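PDB 3AF6: transcription termination factor FttA from Pyrococcus horikoshii, which probably terminates archaeal transcription by cleaving nascent RNA at the polymerase exit channel, using a nuclease centre that binds two zinc ions. Local coordinates for residues P182-R187 / S332-L337; W188-G193 / L206-E211; R374-A379 / E474-R479. All coordinates share one frame; numbering follows the deposited sequence.

Contact 1: P182-R187 / S332-L337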
loop_
_atom_site.group_PDB
_atom_site.type_symbol
_atom_site.label_atom_id
_atom_site.label_comp_id
_atom_site.label_asym_id
_atom_site.label_seq_id
_atom_site.Cartn_x
_atom_site.Cartn_y
_atom_site.Cartn_z
ATOM N N PRO A 182 -9.248 29.563 2.834
ATOM C CA PRO A 182 -9.840 28.942 4.024
ATOM C C PRO A 182 -10.866 27.863 3.712
ATOM O O PRO A 182 -11.325 27.771 2.575
ATOM C CB PRO A 182 -10.449 30.132 4.759
ATOM C CG PRO A 182 -10.860 31.025 3.642
ATOM C CD PRO A 182 -9.657 30.975 2.731
ATOM N N GLU A 183 -11.220 27.059 4.720
ATOM C CA GLU A 183 -12.198 25.984 4.549
ATOM C C GLU A 183 -13.284 26.450 3.608
ATOM O O GLU A 183 -13.871 27.509 3.795
ATOM C CB GLU A 183 -12.813 25.557 5.887
ATOM C CG GLU A 183 -11.856 24.766 6.777
ATOM C CD GLU A 183 -12.573 23.896 7.819
ATOM O OE1 GLU A 183 -13.435 24.426 8.565
ATOM O OE2 GLU A 183 -12.263 22.682 7.893
ATOM N N TYR A 184 -13.550 25.640 2.596
ATOM C CA TYR A 184 -14.519 25.990 1.578
ATOM C C TYR A 184 -15.694 25.027 1.463
ATOM O O TYR A 184 -15.541 23.823 1.620
ATOM C CB TYR A 184 -13.778 26.082 0.242
ATOM C CG TYR A 184 -14.626 26.448 -0.943
ATOM C CD1 TYR A 184 -15.381 27.620 -0.945
ATOM C CD2 TYR A 184 -14.637 25.650 -2.087
ATOM C CE1 TYR A 184 -16.126 27.996 -2.071
ATOM C CE2 TYR A 184 -15.374 26.012 -3.212
ATOM C CZ TYR A 184 -16.115 27.189 -3.202
ATOM O OH TYR A 184 -16.824 27.576 -4.316
ATOM N N LYS A 185 -16.871 25.573 1.184
ATOM C CA LYS A 185 -18.068 24.763 1.015
ATOM C C LYS A 185 -18.312 24.692 -0.489
ATOM O O LYS A 185 -18.776 25.654 -1.104
ATOM C CB LYS A 185 -19.263 25.411 1.721
ATOM C CG LYS A 185 -20.537 24.580 1.673
ATOM C CD LYS A 185 -21.714 25.324 2.301
ATOM C CE LYS A 185 -23.016 24.531 2.165
ATOM N NZ LYS A 185 -24.149 25.121 2.951
ATOM N N SER A 186 -17.981 23.540 -1.063
ATOM C CA SER A 186 -18.104 23.279 -2.494
ATOM C C SER A 186 -19.492 23.499 -3.107
ATOM O O SER A 186 -20.521 23.212 -2.481
ATOM C CB SER A 186 -17.663 21.839 -2.777
ATOM O OG SER A 186 -16.468 21.512 -2.087
ATOM N N ARG A 187 -19.508 23.992 -4.344
ATOM C CA ARG A 187 -20.755 24.225 -5.070
ATOM C C ARG A 187 -21.256 22.918 -5.681
ATOM O O ARG A 187 -22.457 22.742 -5.902
ATOM C CB ARG A 187 -20.551 25.255 -6.180
ATOM C CG ARG A 187 -20.398 26.689 -5.699
ATOM C CD ARG A 187 -20.250 27.645 -6.885
ATOM N NE ARG A 187 -20.992 28.890 -6.681
ATOM C CZ ARG A 187 -20.440 30.101 -6.620
ATOM N NH1 ARG A 187 -19.124 30.254 -6.747
ATOM N NH2 ARG A 187 -21.211 31.165 -6.428
ATOM N N SER A 332 -6.751 19.849 0.808
ATOM C CA SER A 332 -7.203 20.878 -0.123
ATOM C C SER A 332 -8.193 21.773 0.615
ATOM O O SER A 332 -8.713 21.397 1.659
ATOM C CB SER A 332 -7.895 20.250 -1.344
ATOM O OG SER A 332 -9.308 20.321 -1.224
ATOM N N PRO A 333 -8.479 22.967 0.072
ATOM C CA PRO A 333 -9.419 23.872 0.736
ATOM C C PRO A 333 -10.772 23.261 1.077
ATOM O O PRO A 333 -11.409 23.677 2.041
ATOM C CB PRO A 333 -9.537 25.021 -0.256
ATOM C CG PRO A 333 -8.172 25.067 -0.859
ATOM C CD PRO A 333 -7.890 23.611 -1.117
ATOM N N ASP A 334 -11.219 22.271 0.307
ATOM C CA ASP A 334 -12.520 21.669 0.585
ATOM C C ASP A 334 -12.555 20.146 0.683
ATOM O O ASP A 334 -13.622 19.548 0.565
ATOM C CB ASP A 334 -13.542 22.139 -0.457
ATOM C CG ASP A 334 -13.247 21.614 -1.851
ATOM O OD1 ASP A 334 -12.098 21.197 -2.113
ATOM O OD2 ASP A 334 -14.166 21.632 -2.694
ATOM N N ILE A 335 -11.407 19.517 0.914
ATOM C CA ILE A 335 -11.352 18.064 1.032
ATOM C C ILE A 335 -10.476 17.640 2.189
ATOM O O ILE A 335 -9.327 18.056 2.280
ATOM C CB ILE A 335 -10.780 17.398 -0.245
ATOM C CG1 ILE A 335 -11.727 17.613 -1.430
ATOM C CG2 ILE A 335 -10.566 15.907 -0.006
ATOM C CD1 ILE A 335 -11.234 16.994 -2.717
ATOM N N ARG A 336 -11.014 16.802 3.069
ATOM C CA ARG A 336 -10.254 16.305 4.210
ATOM C C ARG A 336 -10.139 14.791 4.124
ATOM O O ARG A 336 -11.138 14.077 3.983
ATOM C CB ARG A 336 -10.924 16.701 5.519
ATOM C CG ARG A 336 -10.111 17.676 6.339
ATOM C CD ARG A 336 -10.625 17.704 7.750
ATOM N NE ARG A 336 -11.931 18.343 7.825
ATOM C CZ ARG A 336 -12.120 19.649 7.683
ATOM N NH1 ARG A 336 -11.082 20.442 7.465
ATOM N NH2 ARG A 336 -13.339 20.159 7.759
ATOM N N LEU A 337 -8.907 14.307 4.224
ATOM C CA LEU A 337 -8.617 12.883 4.115
ATOM C C LEU A 337 -8.357 12.138 5.409
ATOM O O LEU A 337 -7.748 12.654 6.342
ATOM C CB LEU A 337 -7.405 12.676 3.199
ATOM C CG LEU A 337 -6.856 11.252 3.063
ATOM C CD1 LEU A 337 -7.806 10.390 2.230
ATOM C CD2 LEU A 337 -5.482 11.310 2.403
#
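Glu183 and Arg336 meet through a single carboxylate oxygen: OE2 takes hydrogen bonds from Arg336 NH1 at 2.6 Å and from Arg336 NH2 at 2.7 Å. The guanidinium comes end-on, with OE2 near its plane, while the two side chains cross at about a right angle and the carboxylate is turned 40° from the guanidinium. NH1 approaches nearly along the C-O axis; NH2 comes from the syn side, well out of the carboxylate plane. A bend at chi3 brings the arginine tip round to the glutamate. Next along the chain, Tyr184 N donates to Pro333 O at 3.0 Å, and the Tyr184 side chain runs beside that of Asp334, CB to CB 4.0 Å.

Pro333 and Asp334 are the central residues of a type I turn, Ser332 to Ile335, linking strands 329-332 and 335-341. On it packs the loop that leads from the KH region into the metallo-beta-lactamase domain. Inside the turn, Ser332 OG accepts from Asp334 N at 3.1 Å, an ST turn. Asp330 forms a second salt bridge with Arg336, and Ser212 also bonds the Asp334 carboxylate. Arginine shared between two acids, and aspartate held by hydroxyls, would both be expected to favour ionised carboxylates.

Contact 2: W188-G193 / L206-E211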
loop_
_atom_site.group_PDB
_atom_site.type_symbol
_atom_site.label_atom_id
_atom_site.label_comp_id
_atom_site.label_asym_id
_atom_site.label_seq_id
_atom_site.Cartn_x
_atom_site.Cartn_y
_atom_site.Cartn_z
ATOM N N TRP A 188 -20.329 22.009 -5.977
ATOM C CA TRP A 188 -20.692 20.713 -6.544
ATOM C C TRP A 188 -19.585 19.681 -6.342
ATOM O O TRP A 188 -18.460 20.024 -5.989
ATOM C CB TRP A 188 -21.056 20.829 -8.044
ATOM C CG TRP A 188 -20.105 21.635 -8.897
ATOM C CD1 TRP A 188 -20.253 22.944 -9.282
ATOM C CD2 TRP A 188 -18.882 21.183 -9.489
ATOM N NE1 TRP A 188 -19.202 23.329 -10.079
ATOM C CE2 TRP A 188 -18.345 22.270 -10.224
ATOM C CE3 TRP A 188 -18.184 19.968 -9.472
ATOM C CZ2 TRP A 188 -17.140 22.175 -10.937
ATOM C CZ3 TRP A 188 -16.981 19.871 -10.180
ATOM C CH2 TRP A 188 -16.474 20.969 -10.905
ATOM N N ILE A 189 -19.915 18.417 -6.567
ATOM C CA ILE A 189 -18.967 17.326 -6.387
ATOM C C ILE A 189 -19.295 16.237 -7.403
ATOM O O ILE A 189 -20.445 15.832 -7.508
ATOM C CB ILE A 189 -19.100 16.719 -4.960
ATOM C CG1 ILE A 189 -18.886 17.801 -3.899
ATOM C CG2 ILE A 189 -18.102 15.581 -4.777
ATOM C CD1 ILE A 189 -19.421 17.422 -2.540
ATOM N N ARG A 190 -18.300 15.763 -8.148
ATOM C CA ARG A 190 -18.546 14.711 -9.144
ATOM C C ARG A 190 -17.411 13.690 -9.123
ATOM O O ARG A 190 -16.268 14.031 -8.805
ATOM C CB ARG A 190 -18.597 15.296 -10.565
ATOM C CG ARG A 190 -19.089 16.716 -10.690
ATOM C CD ARG A 190 -18.388 17.423 -11.860
ATOM N NE ARG A 190 -18.888 17.010 -13.164
ATOM C CZ ARG A 190 -18.257 17.226 -14.316
ATOM N NH1 ARG A 190 -17.083 17.850 -14.345
ATOM N NH2 ARG A 190 -18.818 16.820 -15.446
ATOM N N ILE A 191 -17.709 12.441 -9.454
ATOM C CA ILE A 191 -16.640 11.457 -9.509
ATOM C C ILE A 191 -16.649 10.803 -10.884
ATOM O O ILE A 191 -17.699 10.394 -11.398
ATOM C CB ILE A 191 -16.743 10.369 -8.398
ATOM C CG1 ILE A 191 -18.062 9.612 -8.497
ATOM C CG2 ILE A 191 -16.582 11.007 -7.034
ATOM C CD1 ILE A 191 -18.172 8.462 -7.475
ATOM N N THR A 192 -15.469 10.713 -11.481
ATOM C CA THR A 192 -15.348 10.133 -12.796
ATOM C C THR A 192 -14.432 8.931 -12.791
ATOM O O THR A 192 -13.343 8.981 -12.224
ATOM C CB THR A 192 -14.798 11.170 -13.768
ATOM O OG1 THR A 192 -15.662 12.303 -13.755
ATOM C CG2 THR A 192 -14.721 10.609 -15.179
ATOM N N GLY A 193 -14.872 7.847 -13.418
ATOM C CA GLY A 193 -14.039 6.661 -13.479
ATOM C C GLY A 193 -13.093 6.736 -14.673
ATOM O O GLY A 193 -13.521 6.825 -15.834
ATOM N N LEU A 206 -11.361 9.888 -10.398
ATOM C CA LEU A 206 -11.135 11.314 -10.279
ATOM C C LEU A 206 -12.272 11.968 -9.531
ATOM O O LEU A 206 -13.426 11.857 -9.941
ATOM C CB LEU A 206 -11.013 11.938 -11.670
ATOM C CG LEU A 206 -10.771 13.447 -11.734
ATOM C CD1 LEU A 206 -9.419 13.799 -11.093
ATOM C CD2 LEU A 206 -10.788 13.880 -13.193
ATOM N N VAL A 207 -11.944 12.643 -8.431
ATOM C CA VAL A 207 -12.960 13.336 -7.637
ATOM C C VAL A 207 -12.872 14.815 -7.956
ATOM O O VAL A 207 -11.787 15.388 -7.912
ATOM C CB VAL A 207 -12.750 13.145 -6.106
ATOM C CG1 VAL A 207 -13.810 13.909 -5.347
ATOM C CG2 VAL A 207 -12.810 11.667 -5.748
ATOM N N GLN A 208 -14.011 15.426 -8.278
ATOM C CA GLN A 208 -14.045 16.843 -8.628
ATOM C C GLN A 208 -14.996 17.689 -7.797
ATOM O O GLN A 208 -16.060 17.221 -7.362
ATOM C CB GLN A 208 -14.497 17.047 -10.080
ATOM C CG GLN A 208 -13.902 16.139 -11.124
ATOM C CD GLN A 208 -14.646 16.257 -12.440
ATOM O OE1 GLN A 208 -14.853 17.350 -12.950
ATOM N NE2 GLN A 208 -15.052 15.126 -12.993
ATOM N N THR A 209 -14.602 18.950 -7.619
ATOM C CA THR A 209 -15.416 19.974 -6.966
ATOM C C THR A 209 -15.021 21.232 -7.743
ATOM O O THR A 209 -14.062 21.205 -8.510
ATOM C CB THR A 209 -15.075 20.195 -5.479
ATOM O OG1 THR A 209 -13.792 20.824 -5.373
ATOM C CG2 THR A 209 -15.096 18.877 -4.715
ATOM N N ASP A 210 -15.754 22.322 -7.570
ATOM C CA ASP A 210 -15.404 23.556 -8.259
ATOM C C ASP A 210 -14.098 24.130 -7.709
ATOM O O ASP A 210 -13.557 25.095 -8.245
ATOM C CB ASP A 210 -16.516 24.600 -8.110
ATOM C CG ASP A 210 -16.904 24.861 -6.654
ATOM O OD1 ASP A 210 -17.252 26.019 -6.339
ATOM O OD2 ASP A 210 -16.885 23.924 -5.826
ATOM N N GLU A 211 -13.576 23.523 -6.651
ATOM C CA GLU A 211 -12.355 24.031 -6.056
ATOM C C GLU A 211 -11.176 23.087 -6.129
ATOM O O GLU A 211 -10.033 23.530 -6.082
ATOM C CB GLU A 211 -12.602 24.391 -4.585
ATOM C CG GLU A 211 -11.421 25.057 -3.869
ATOM C CD GLU A 211 -10.934 26.324 -4.573
ATOM O OE1 GLU A 211 -11.754 26.978 -5.256
ATOM O OE2 GLU A 211 -9.738 26.675 -4.435
#
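Gln208 N donates to Arg190 O at 2.7 Å, and Arg190 N returns a bond to Gln208 O at 2.8 Å. Two residues on, Thr192 and Leu206 exchange a second reciprocal pair, Thr192 N to Leu206 O and Leu206 N to Thr192 O. Between them Ile191 faces Val207 in a non-hydrogen-bonded pair, their CG2 methyls 4.0 Å apart.

Arg190, Thr192, Leu206 and Gln208 project from the other face. Here the bent Arg190 chain brings NH1 to Gln208 OE1 at 2.7 Å, although this bond is weak and strongly angled, with guanidinium and amide planes 65° apart. Thr192 OG1 bonds Thr647 on the neighbouring strand. The Trp188 indole lies flat over the Thr209-Asp210 backbone: Thr209 C sits 3.4 Å above the ring plane, off-centre, while Gln208 CB meets the ring at its edge. The Trp188 chi1 of 47°, placing CG between backbone N and carbonyl carbon, turns the indole across the strand. Asp210 reaches back to Tyr184 and to Arg187 N. Strands 189-193 and 204-209 form an antiparallel beta hairpin, part of one of the two mixed sheets of the metallo-beta-lactamase fold.

Contact 3: R374-A379 / E474-R479; sequences RLLEPA and EYLSRR
Glu377 reaches from a loop of the metallo-beta-lactamase domain to the N-terminus of helix 478-482 in the beta-CASP domain, where Ser477 occupies the N-cap position. Glu377 CB heads toward the helix end, and CG, anti to the carbonyl carbon (chi1 -74°), passes alongside Ser477 CB at 4.1 Å. From there the chain is extended, setting the carboxylate against Arg478. OE2 takes two bonds from that one residue: Arg478 N donates almost head-on at 3.0 Å, and Arg478 NE at 3.3 Å, from above the carboxylate plane. OE1 completes the salt bridge with Arg478 NH2, a weak, bent bond. The two side chains cross at about a right angle, yet their flat ends are turned only 30° apart. The acid therefore meets both a backbone amide of the first helical turn and the side chain of the same residue, and its charge would probably be favourable at the helix N-terminus.

Behind this polar end the contact becomes mainly apolar. Leu375 and Leu476 lie side by side with their CD2 methyls together, and Leu376 CD2 lies against the carbonyl oxygen of Tyr475. The side chain of Leu376 is about 6 Å from that of His344, a zinc ligand, which puts this interdomain junction close to the metal centre. Arg374, with salt bridges to Glu445 and Glu409, ties the same loop to helices 435-447 and 405-420. Backbone meets backbone just ahead of the helix: Ser477 N donates to Leu375 O at 2.9 Å.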
loop_
_atom_site.group_PDB
_atom_site.type_symbol
_atom_site.label_atom_id
_atom_site.label_comp_id
_atom_site.label_asym_id
_atom_site.label_seq_id
_atom_site.Cartn_x
_atom_site.Cartn_y
_atom_site.Cartn_z
ATOM N N ARG A 374 -4.965 -14.349 8.673
ATOM C CA ARG A 374 -3.738 -14.503 9.437
ATOM C C ARG A 374 -3.013 -13.186 9.664
ATOM O O ARG A 374 -2.520 -12.913 10.754
ATOM C CB ARG A 374 -2.813 -15.461 8.707
ATOM C CG ARG A 374 -3.354 -16.863 8.556
ATOM C CD ARG A 374 -2.974 -17.693 9.766
ATOM N NE ARG A 374 -3.063 -19.128 9.513
ATOM C CZ ARG A 374 -2.365 -20.038 10.184
ATOM N NH1 ARG A 374 -1.527 -19.658 11.146
ATOM N NH2 ARG A 374 -2.513 -21.325 9.901
ATOM N N LEU A 375 -2.955 -12.361 8.630
ATOM C CA LEU A 375 -2.243 -11.095 8.714
ATOM C C LEU A 375 -3.045 -9.854 9.107
ATOM O O LEU A 375 -2.495 -8.919 9.697
ATOM C CB LEU A 375 -1.563 -10.824 7.368
ATOM C CG LEU A 375 -0.365 -11.684 6.965
ATOM C CD1 LEU A 375 -0.211 -11.694 5.458
ATOM C CD2 LEU A 375 0.886 -11.120 7.616
ATOM N N LEU A 376 -4.340 -9.839 8.806
ATOM C CA LEU A 376 -5.117 -8.639 9.057
ATOM C C LEU A 376 -6.495 -8.762 9.709
ATOM O O LEU A 376 -7.060 -9.847 9.833
ATOM C CB LEU A 376 -5.247 -7.896 7.726
ATOM C CG LEU A 376 -3.942 -7.730 6.935
ATOM C CD1 LEU A 376 -4.254 -7.264 5.542
ATOM C CD2 LEU A 376 -3.014 -6.733 7.636
ATOM N N GLU A 377 -7.024 -7.614 10.111
ATOM C CA GLU A 377 -8.337 -7.521 10.730
ATOM C C GLU A 377 -9.337 -7.011 9.691
ATOM O O GLU A 377 -8.990 -6.216 8.812
ATOM C CB GLU A 377 -8.285 -6.567 11.924
ATOM C CG GLU A 377 -7.590 -7.153 13.140
ATOM C CD GLU A 377 -7.212 -6.109 14.167
ATOM O OE1 GLU A 377 -8.030 -5.203 14.436
ATOM O OE2 GLU A 377 -6.099 -6.202 14.716
ATOM N N PRO A 378 -10.599 -7.445 9.790
ATOM C CA PRO A 378 -11.596 -6.997 8.817
ATOM C C PRO A 378 -11.598 -5.488 8.651
ATOM O O PRO A 378 -11.279 -4.757 9.585
ATOM C CB PRO A 378 -12.907 -7.543 9.385
ATOM C CG PRO A 378 -12.649 -7.592 10.861
ATOM C CD PRO A 378 -11.239 -8.112 10.939
ATOM N N ALA A 379 -11.954 -5.039 7.446
ATOM C CA ALA A 379 -12.004 -3.625 7.106
ATOM C C ALA A 379 -12.872 -2.787 8.044
ATOM O O ALA A 379 -13.874 -3.252 8.583
ATOM C CB ALA A 379 -12.493 -3.467 5.698
ATOM N N GLU A 474 2.561 -2.713 13.712
ATOM C CA GLU A 474 1.307 -2.020 13.979
ATOM C C GLU A 474 0.273 -2.135 12.856
ATOM O O GLU A 474 -0.910 -1.869 13.069
ATOM C CB GLU A 474 1.567 -0.544 14.274
ATOM C CG GLU A 474 2.131 -0.278 15.666
ATOM C CD GLU A 474 2.200 1.209 15.991
ATOM O OE1 GLU A 474 1.162 1.896 15.859
ATOM O OE2 GLU A 474 3.288 1.689 16.382
ATOM N N TYR A 475 0.710 -2.524 11.662
ATOM C CA TYR A 475 -0.213 -2.652 10.547
ATOM C C TYR A 475 -0.772 -4.054 10.394
ATOM O O TYR A 475 -1.642 -4.302 9.563
ATOM C CB TYR A 475 0.446 -2.173 9.246
ATOM C CG TYR A 475 0.340 -0.674 9.080
ATOM C CD1 TYR A 475 1.304 0.185 9.626
ATOM C CD2 TYR A 475 -0.782 -0.103 8.463
ATOM C CE1 TYR A 475 1.149 1.577 9.566
ATOM C CE2 TYR A 475 -0.948 1.283 8.397
ATOM C CZ TYR A 475 0.020 2.113 8.956
ATOM O OH TYR A 475 -0.171 3.470 8.937
ATOM N N LEU A 476 -0.277 -4.974 11.209
ATOM C CA LEU A 476 -0.763 -6.348 11.183
ATOM C C LEU A 476 -1.818 -6.486 12.276
ATOM O O LEU A 476 -2.057 -5.551 13.051
ATOM C CB LEU A 476 0.385 -7.335 11.429
ATOM C CG LEU A 476 1.395 -7.496 10.280
ATOM C CD1 LEU A 476 2.607 -8.300 10.759
ATOM C CD2 LEU A 476 0.731 -8.194 9.085
ATOM N N SER A 477 -2.466 -7.642 12.324
ATOM C CA SER A 477 -3.474 -7.885 13.345
ATOM C C SER A 477 -2.797 -7.822 14.707
ATOM O O SER A 477 -1.600 -8.107 14.828
ATOM C CB SER A 477 -4.100 -9.261 13.157
ATOM O OG SER A 477 -3.111 -10.263 13.293
ATOM N N ARG A 478 -3.566 -7.444 15.723
ATOM C CA ARG A 478 -3.071 -7.343 17.086
ATOM C C ARG A 478 -2.335 -8.596 17.545
ATOM O O ARG A 478 -1.320 -8.506 18.232
ATOM C CB ARG A 478 -4.233 -7.047 18.031
ATOM C CG ARG A 478 -4.530 -5.568 18.159
ATOM C CD ARG A 478 -5.900 -5.318 18.743
ATOM N NE ARG A 478 -6.964 -5.632 17.797
ATOM C CZ ARG A 478 -8.247 -5.351 18.003
ATOM N NH1 ARG A 478 -8.635 -4.752 19.125
ATOM N NH2 ARG A 478 -9.142 -5.656 17.075
ATOM N N ARG A 479 -2.841 -9.762 17.162
ATOM C CA ARG A 479 -2.205 -11.012 17.551
ATOM C C ARG A 479 -0.819 -11.121 16.940
ATOM O O ARG A 479 0.193 -11.139 17.645
ATOM C CB ARG A 479 -3.053 -12.207 17.115
ATOM C CG ARG A 479 -2.520 -13.535 17.620
ATOM C CD ARG A 479 -3.557 -14.647 17.519
ATOM N NE ARG A 479 -3.513 -15.338 16.233
ATOM C CZ ARG A 479 -4.269 -16.388 15.925
ATOM N NH1 ARG A 479 -5.135 -16.861 16.817
ATOM N NH2 ARG A 479 -4.151 -16.977 14.735
#

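Overall arrangement
Along the chain, 182-187 comes first, then both strands of contact 2, then 332-337, so that contact 2 falls within the interval spanned by contact 1; contact 3 follows later. Contacts 1 and 2 are neighbours, their centres 12 Å apart, and touch through polar side chains. Where they touch, the hairpin of one mixed sheet meets the turn before strand 335-341 of the other, and the loop after helix 164-178 runs into strand 189-193 beside them. Contact 3 lies 33 Å from either centre, near the zinc site. Contacts 1 and 2 thus lie where the chain enters the metallo-beta-lactamase domain, and contact 3 where that domain meets the beta-CASP domain.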